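Local coordinates for CalsepRRP (Calystegia sepium, PDB 1JY5), which is an RNase-related protein of the ribonuclease T2 family, a family whose members generally bind and cleave RNA, at residues V36-D48 with Y119-S133. Numbering follows the deposited sequence.
Sequences VETGFTIKGLWPD and YFSTTLMLYFKYNIS. Unlike the reference sequence in segment 119-133: T123 (reference Ala).
Two tyrosines of helix 116-129, Y119 and Y127, reach across to strand 40-48 and give their hydroxyl protons to its carbonyls. Y127 OH lies 2.6 Å from F40 O, in the carbonyl plane, and the acceptor sits at the edge of the ring. Y119 OH meets L45 O at 2.8 Å, again at the ring edge, but the donor is tilted somewhat from the carbonyl plane. In Y127, CG is anti to the backbone N (chi1 171°), which stretches the ring away from the helix to the strand; in Y119 the same torsion swings the hydroxyl end over to L45.

Between these polar ends the packing is mostly apolar. I42 crosses the Y127 side chain at a slant, I42 CG1 coming within 3.6 Å of Y127 CD1, while I42 CD1 presses on L124 CD1 at 3.5 Å, closer than usual for two methyls. I42 CG2 meets the methyl of T123. The other branch of T123 turns to L45: T123 OG1 touches L45 CD2 at 3.1 Å as the two side chains run past one another in opposite directions. That hydroxyl, T123 OG1, donates to Y119 O within the helix, and Y119 O also accepts the backbone N of T123 from the opposite face.

At the far end, S133 in helix 132-137 accepts a nearly straight bond from F40 N to its OG (2.9 Å, 172°); S133 OG also lies at the edge of the F40 ring, whose CE1 rests against I132 CG2. F40 continues onto V178 and I132 onto L12, both in the same sheet. The axes of strand 40-48 and of residues 119-129 approach to 8.9 Å at 114°, a helix laid across the central antiparallel sheet in the alpha+beta fold of the RNase T2 family.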
loop_
_atom_site.group_PDB
_atom_site.type_symbol
_atom_site.label_atom_id
_atom_site.label_comp_id
_atom_site.label_asym_id
_atom_site.label_seq_id
_atom_site.Cartn_x
_atom_site.Cartn_y
_atom_site.Cartn_z
ATOM N N VAL A 36 4.782 13.145 -12.204
ATOM C CA VAL A 36 4.109 11.881 -11.917
ATOM C C VAL A 36 2.606 12.092 -11.760
ATOM O O VAL A 36 2.168 12.981 -11.030
ATOM C CB VAL A 36 4.654 11.237 -10.617
ATOM C CG1 VAL A 36 3.919 9.932 -10.332
ATOM C CG2 VAL A 36 6.148 10.986 -10.743
ATOM N N GLU A 37 1.823 11.272 -12.455
ATOM C CA GLU A 37 0.368 11.363 -12.390
ATOM C C GLU A 37 -0.138 10.874 -11.037
ATOM O O GLU A 37 0.480 10.026 -10.395
ATOM C CB GLU A 37 -0.272 10.527 -13.504
ATOM C CG GLU A 37 -1.795 10.516 -13.470
ATOM C CD GLU A 37 -2.413 9.538 -14.461
ATOM O OE1 GLU A 37 -3.659 9.434 -14.494
ATOM O OE2 GLU A 37 -1.661 8.874 -15.206
ATOM N N THR A 38 -1.268 11.416 -10.609
ATOM C CA THR A 38 -1.854 11.032 -9.341
ATOM C C THR A 38 -2.396 9.611 -9.446
ATOM O O THR A 38 -2.968 9.230 -10.464
ATOM C CB THR A 38 -2.983 12.002 -8.967
ATOM O OG1 THR A 38 -2.455 13.333 -8.900
ATOM C CG2 THR A 38 -3.587 11.633 -7.619
ATOM N N GLY A 39 -2.205 8.820 -8.393
ATOM C CA GLY A 39 -2.685 7.449 -8.411
ATOM C C GLY A 39 -2.231 6.675 -7.191
ATOM O O GLY A 39 -1.671 7.251 -6.259
ATOM N N PHE A 40 -2.467 5.366 -7.187
ATOM C CA PHE A 40 -2.063 4.544 -6.049
ATOM C C PHE A 40 -0.604 4.127 -6.099
ATOM O O PHE A 40 -0.099 3.745 -7.151
ATOM C CB PHE A 40 -2.906 3.261 -5.965
ATOM C CG PHE A 40 -4.297 3.474 -5.454
ATOM C CD1 PHE A 40 -5.384 3.443 -6.323
ATOM C CD2 PHE A 40 -4.521 3.708 -4.103
ATOM C CE1 PHE A 40 -6.680 3.641 -5.852
ATOM C CE2 PHE A 40 -5.812 3.909 -3.619
ATOM C CZ PHE A 40 -6.895 3.875 -4.498
ATOM N N THR A 41 0.073 4.218 -4.957
ATOM C CA THR A 41 1.454 3.764 -4.841
ATOM C C THR A 41 1.461 2.809 -3.653
ATOM O O THR A 41 0.503 2.756 -2.877
ATOM C CB THR A 41 2.481 4.912 -4.579
ATOM O OG1 THR A 41 2.114 5.636 -3.399
ATOM C CG2 THR A 41 2.556 5.851 -5.774
ATOM N N ILE A 42 2.538 2.054 -3.504
ATOM C CA ILE A 42 2.618 1.085 -2.420
ATOM C C ILE A 42 2.842 1.675 -1.035
ATOM O O ILE A 42 3.756 2.469 -0.816
ATOM C CB ILE A 42 3.743 0.051 -2.677
ATOM C CG1 ILE A 42 3.504 -0.652 -4.021
ATOM C CG2 ILE A 42 3.757 -0.987 -1.554
ATOM C CD1 ILE A 42 4.677 -1.497 -4.494
ATOM N N LYS A 43 1.975 1.296 -0.108
ATOM C CA LYS A 43 2.127 1.703 1.275
ATOM C C LYS A 43 2.952 0.555 1.867
ATOM O O LYS A 43 4.002 0.772 2.488
ATOM C CB LYS A 43 0.768 1.797 1.965
ATOM C CG LYS A 43 0.849 1.995 3.464
ATOM C CD LYS A 43 1.601 3.260 3.823
ATOM C CE LYS A 43 1.703 3.379 5.328
ATOM N NZ LYS A 43 2.462 4.582 5.750
ATOM N N GLY A 44 2.477 -0.673 1.655
ATOM C CA GLY A 44 3.199 -1.837 2.143
ATOM C C GLY A 44 2.557 -3.180 1.837
ATOM O O GLY A 44 1.462 -3.236 1.288
ATOM N N LEU A 45 3.264 -4.265 2.162
ATOM C CA LEU A 45 2.748 -5.624 1.987
ATOM C C LEU A 45 2.835 -6.130 3.414
ATOM O O LEU A 45 3.927 -6.309 3.953
ATOM C CB LEU A 45 3.644 -6.475 1.074
ATOM C CG LEU A 45 3.197 -7.945 0.925
ATOM C CD1 LEU A 45 1.799 -8.021 0.309
ATOM C CD2 LEU A 45 4.191 -8.695 0.043
ATOM N N TRP A 46 1.687 -6.344 4.037
ATOM C CA TRP A 46 1.690 -6.758 5.425
ATOM C C TRP A 46 1.297 -8.194 5.769
ATOM O O TRP A 46 0.199 -8.642 5.430
ATOM C CB TRP A 46 0.783 -5.820 6.239
ATOM C CG TRP A 46 1.002 -4.339 6.024
ATOM C CD1 TRP A 46 2.186 -3.707 5.771
ATOM C CD2 TRP A 46 0.008 -3.306 6.118
ATOM N NE1 TRP A 46 1.991 -2.343 5.705
ATOM C CE2 TRP A 46 0.665 -2.071 5.913
ATOM C CE3 TRP A 46 -1.375 -3.305 6.357
ATOM C CZ2 TRP A 46 -0.009 -0.845 5.939
ATOM C CZ3 TRP A 46 -2.049 -2.075 6.383
ATOM C CH2 TRP A 46 -1.360 -0.868 6.174
ATOM N N PRO A 47 2.205 -8.948 6.418
ATOM C CA PRO A 47 1.841 -10.318 6.792
ATOM C C PRO A 47 0.866 -10.051 7.944
ATOM O O PRO A 47 1.204 -9.321 8.882
ATOM C CB PRO A 47 3.159 -10.911 7.292
ATOM C CG PRO A 47 4.192 -10.173 6.484
ATOM C CD PRO A 47 3.660 -8.744 6.542
ATOM N N ASP A 48 -0.337 -10.608 7.874
ATOM C CA ASP A 48 -1.337 -10.356 8.911
ATOM C C ASP A 48 -1.950 -11.617 9.499
ATOM O O ASP A 48 -1.800 -12.707 8.956
ATOM C CB ASP A 48 -2.478 -9.482 8.353
ATOM C CG ASP A 48 -2.065 -8.029 8.134
ATOM O OD1 ASP A 48 -1.325 -7.475 8.978
ATOM O OD2 ASP A 48 -2.497 -7.431 7.125
ATOM N N TYR A 119 10.843 -10.007 -0.755
ATOM C CA TYR A 119 9.751 -9.241 -0.160
ATOM C C TYR A 119 9.355 -8.047 -1.039
ATOM O O TYR A 119 8.192 -7.919 -1.433
ATOM C CB TYR A 119 10.137 -8.741 1.236
ATOM C CG TYR A 119 9.125 -7.770 1.819
ATOM C CD1 TYR A 119 7.880 -8.213 2.277
ATOM C CD2 TYR A 119 9.404 -6.406 1.881
ATOM C CE1 TYR A 119 6.937 -7.315 2.786
ATOM C CE2 TYR A 119 8.474 -5.500 2.381
ATOM C CZ TYR A 119 7.243 -5.961 2.831
ATOM O OH TYR A 119 6.325 -5.068 3.321
ATOM N N PHE A 120 10.318 -7.182 -1.356
ATOM C CA PHE A 120 10.030 -5.998 -2.163
ATOM C C PHE A 120 9.626 -6.281 -3.618
ATOM O O PHE A 120 8.710 -5.639 -4.146
ATOM C CB PHE A 120 11.215 -5.019 -2.123
ATOM C CG PHE A 120 11.382 -4.320 -0.795
ATOM C CD1 PHE A 120 12.320 -4.763 0.135
ATOM C CD2 PHE A 120 10.569 -3.239 -0.458
ATOM C CE1 PHE A 120 12.442 -4.143 1.385
ATOM C CE2 PHE A 120 10.684 -2.613 0.788
ATOM C CZ PHE A 120 11.622 -3.066 1.712
ATOM N N SER A 121 10.304 -7.228 -4.262
ATOM C CA SER A 121 9.990 -7.577 -5.649
ATOM C C SER A 121 8.614 -8.232 -5.761
ATOM O O SER A 121 7.877 -8.005 -6.728
ATOM C CB SER A 121 11.059 -8.511 -6.235
ATOM O OG SER A 121 11.163 -9.713 -5.502
ATOM N N THR A 122 8.258 -9.042 -4.772
ATOM C CA THR A 122 6.961 -9.698 -4.805
ATOM C C THR A 122 5.855 -8.660 -4.616
ATOM O O THR A 122 4.798 -8.751 -5.242
ATOM C CB THR A 122 6.880 -10.805 -3.737
ATOM O OG1 THR A 122 7.843 -11.822 -4.053
ATOM C CG2 THR A 122 5.492 -11.431 -3.713
ATOM N N THR A 123 6.109 -7.661 -3.776
ATOM C CA THR A 123 5.124 -6.614 -3.551
ATOM C C THR A 123 4.914 -5.840 -4.849
ATOM O O THR A 123 3.784 -5.520 -5.221
ATOM C CB THR A 123 5.576 -5.636 -2.456
ATOM O OG1 THR A 123 5.806 -6.358 -1.241
ATOM C CG2 THR A 123 4.499 -4.585 -2.198
ATOM N N LEU A 124 6.009 -5.536 -5.538
ATOM C CA LEU A 124 5.917 -4.816 -6.805
ATOM C C LEU A 124 5.162 -5.659 -7.833
ATOM O O LEU A 124 4.335 -5.141 -8.583
ATOM C CB LEU A 124 7.320 -4.469 -7.327
ATOM C CG LEU A 124 7.950 -3.189 -6.752
ATOM C CD1 LEU A 124 7.654 -3.077 -5.261
ATOM C CD2 LEU A 124 9.452 -3.208 -6.999
ATOM N N MET A 125 5.437 -6.959 -7.857
ATOM C CA MET A 125 4.769 -7.856 -8.793
ATOM C C MET A 125 3.261 -7.777 -8.639
ATOM O O MET A 125 2.545 -7.596 -9.618
ATOM C CB MET A 125 5.222 -9.301 -8.570
ATOM C CG MET A 125 4.620 -10.309 -9.547
ATOM S SD MET A 125 5.096 -12.005 -9.120
ATOM C CE MET A 125 3.992 -12.282 -7.723
ATOM N N LEU A 126 2.779 -7.925 -7.408
ATOM C CA LEU A 126 1.345 -7.863 -7.141
ATOM C C LEU A 126 0.809 -6.480 -7.507
ATOM O O LEU A 126 -0.267 -6.356 -8.097
ATOM C CB LEU A 126 1.072 -8.169 -5.661
ATOM C CG LEU A 126 1.419 -9.589 -5.174
ATOM C CD1 LEU A 126 1.268 -9.679 -3.663
ATOM C CD2 LEU A 126 0.507 -10.604 -5.863
ATOM N N TYR A 127 1.572 -5.443 -7.164
ATOM C CA TYR A 127 1.188 -4.065 -7.459
ATOM C C TYR A 127 1.010 -3.835 -8.958
ATOM O O TYR A 127 0.072 -3.164 -9.380
ATOM C CB TYR A 127 2.248 -3.098 -6.928
ATOM C CG TYR A 127 2.045 -1.659 -7.362
ATOM C CD1 TYR A 127 1.135 -0.828 -6.704
ATOM C CD2 TYR A 127 2.772 -1.128 -8.425
ATOM C CE1 TYR A 127 0.962 0.505 -7.094
ATOM C CE2 TYR A 127 2.606 0.198 -8.826
ATOM C CZ TYR A 127 1.702 1.008 -8.153
ATOM O OH TYR A 127 1.568 2.328 -8.527
ATOM N N PHE A 128 1.928 -4.369 -9.759
ATOM C CA PHE A 128 1.855 -4.213 -11.213
ATOM C C PHE A 128 0.773 -5.095 -11.817
ATOM O O PHE A 128 0.130 -4.716 -12.798
ATOM C CB PHE A 128 3.193 -4.569 -11.865
ATOM C CG PHE A 128 4.275 -3.564 -11.614
ATOM C CD1 PHE A 128 5.559 -3.982 -11.273
ATOM C CD2 PHE A 128 4.016 -2.199 -11.716
ATOM C CE1 PHE A 128 6.574 -3.058 -11.044
ATOM C CE2 PHE A 128 5.027 -1.262 -11.489
ATOM C CZ PHE A 128 6.306 -1.693 -11.150
ATOM N N LYS A 129 0.576 -6.277 -11.239
ATOM C CA LYS A 129 -0.433 -7.196 -11.756
ATOM C C LYS A 129 -1.851 -6.660 -11.571
ATOM O O LYS A 129 -2.666 -6.710 -12.494
ATOM C CB LYS A 129 -0.318 -8.565 -11.075
ATOM C CG LYS A 129 -1.333 -9.571 -11.600
ATOM C CD LYS A 129 -1.227 -10.919 -10.919
ATOM C CE LYS A 129 -2.199 -11.913 -11.551
ATOM N NZ LYS A 129 -2.207 -13.207 -10.819
ATOM N N TYR A 130 -2.143 -6.160 -10.372
ATOM C CA TYR A 130 -3.464 -5.627 -10.068
ATOM C C TYR A 130 -3.441 -4.109 -9.958
ATOM O O TYR A 130 -3.388 -3.553 -8.859
ATOM C CB TYR A 130 -3.995 -6.230 -8.763
ATOM C CG TYR A 130 -4.091 -7.738 -8.792
ATOM C CD1 TYR A 130 -3.121 -8.532 -8.181
ATOM C CD2 TYR A 130 -5.150 -8.375 -9.441
ATOM C CE1 TYR A 130 -3.202 -9.925 -8.214
ATOM C CE2 TYR A 130 -5.238 -9.766 -9.479
ATOM C CZ TYR A 130 -4.260 -10.530 -8.862
ATOM O OH TYR A 130 -4.342 -11.902 -8.896
ATOM N N ASN A 131 -3.487 -3.446 -11.108
ATOM C CA ASN A 131 -3.461 -1.993 -11.158
ATOM C C ASN A 131 -4.809 -1.442 -10.722
ATOM O O ASN A 131 -5.745 -1.355 -11.520
ATOM C CB ASN A 131 -3.153 -1.521 -12.575
ATOM C CG ASN A 131 -2.859 -0.039 -12.636
ATOM O OD1 ASN A 131 -3.403 0.746 -11.857
ATOM N ND2 ASN A 131 -2.007 0.354 -13.569
ATOM N N ILE A 132 -4.908 -1.072 -9.455
ATOM C CA ILE A 132 -6.154 -0.545 -8.931
ATOM C C ILE A 132 -6.495 0.802 -9.555
ATOM O O ILE A 132 -7.666 1.114 -9.761
ATOM C CB ILE A 132 -6.082 -0.409 -7.406
ATOM C CG1 ILE A 132 -5.663 -1.753 -6.795
ATOM C CG2 ILE A 132 -7.429 0.027 -6.854
ATOM C CD1 ILE A 132 -6.563 -2.926 -7.208
ATOM N N SER A 133 -5.474 1.595 -9.862
ATOM C CA SER A 133 -5.689 2.904 -10.473
ATOM C C SER A 133 -6.363 2.750 -11.837
ATOM O O SER A 133 -7.224 3.548 -12.203
ATOM C CB SER A 133 -4.357 3.643 -10.630
ATOM O OG SER A 133 -3.756 3.878 -9.367
#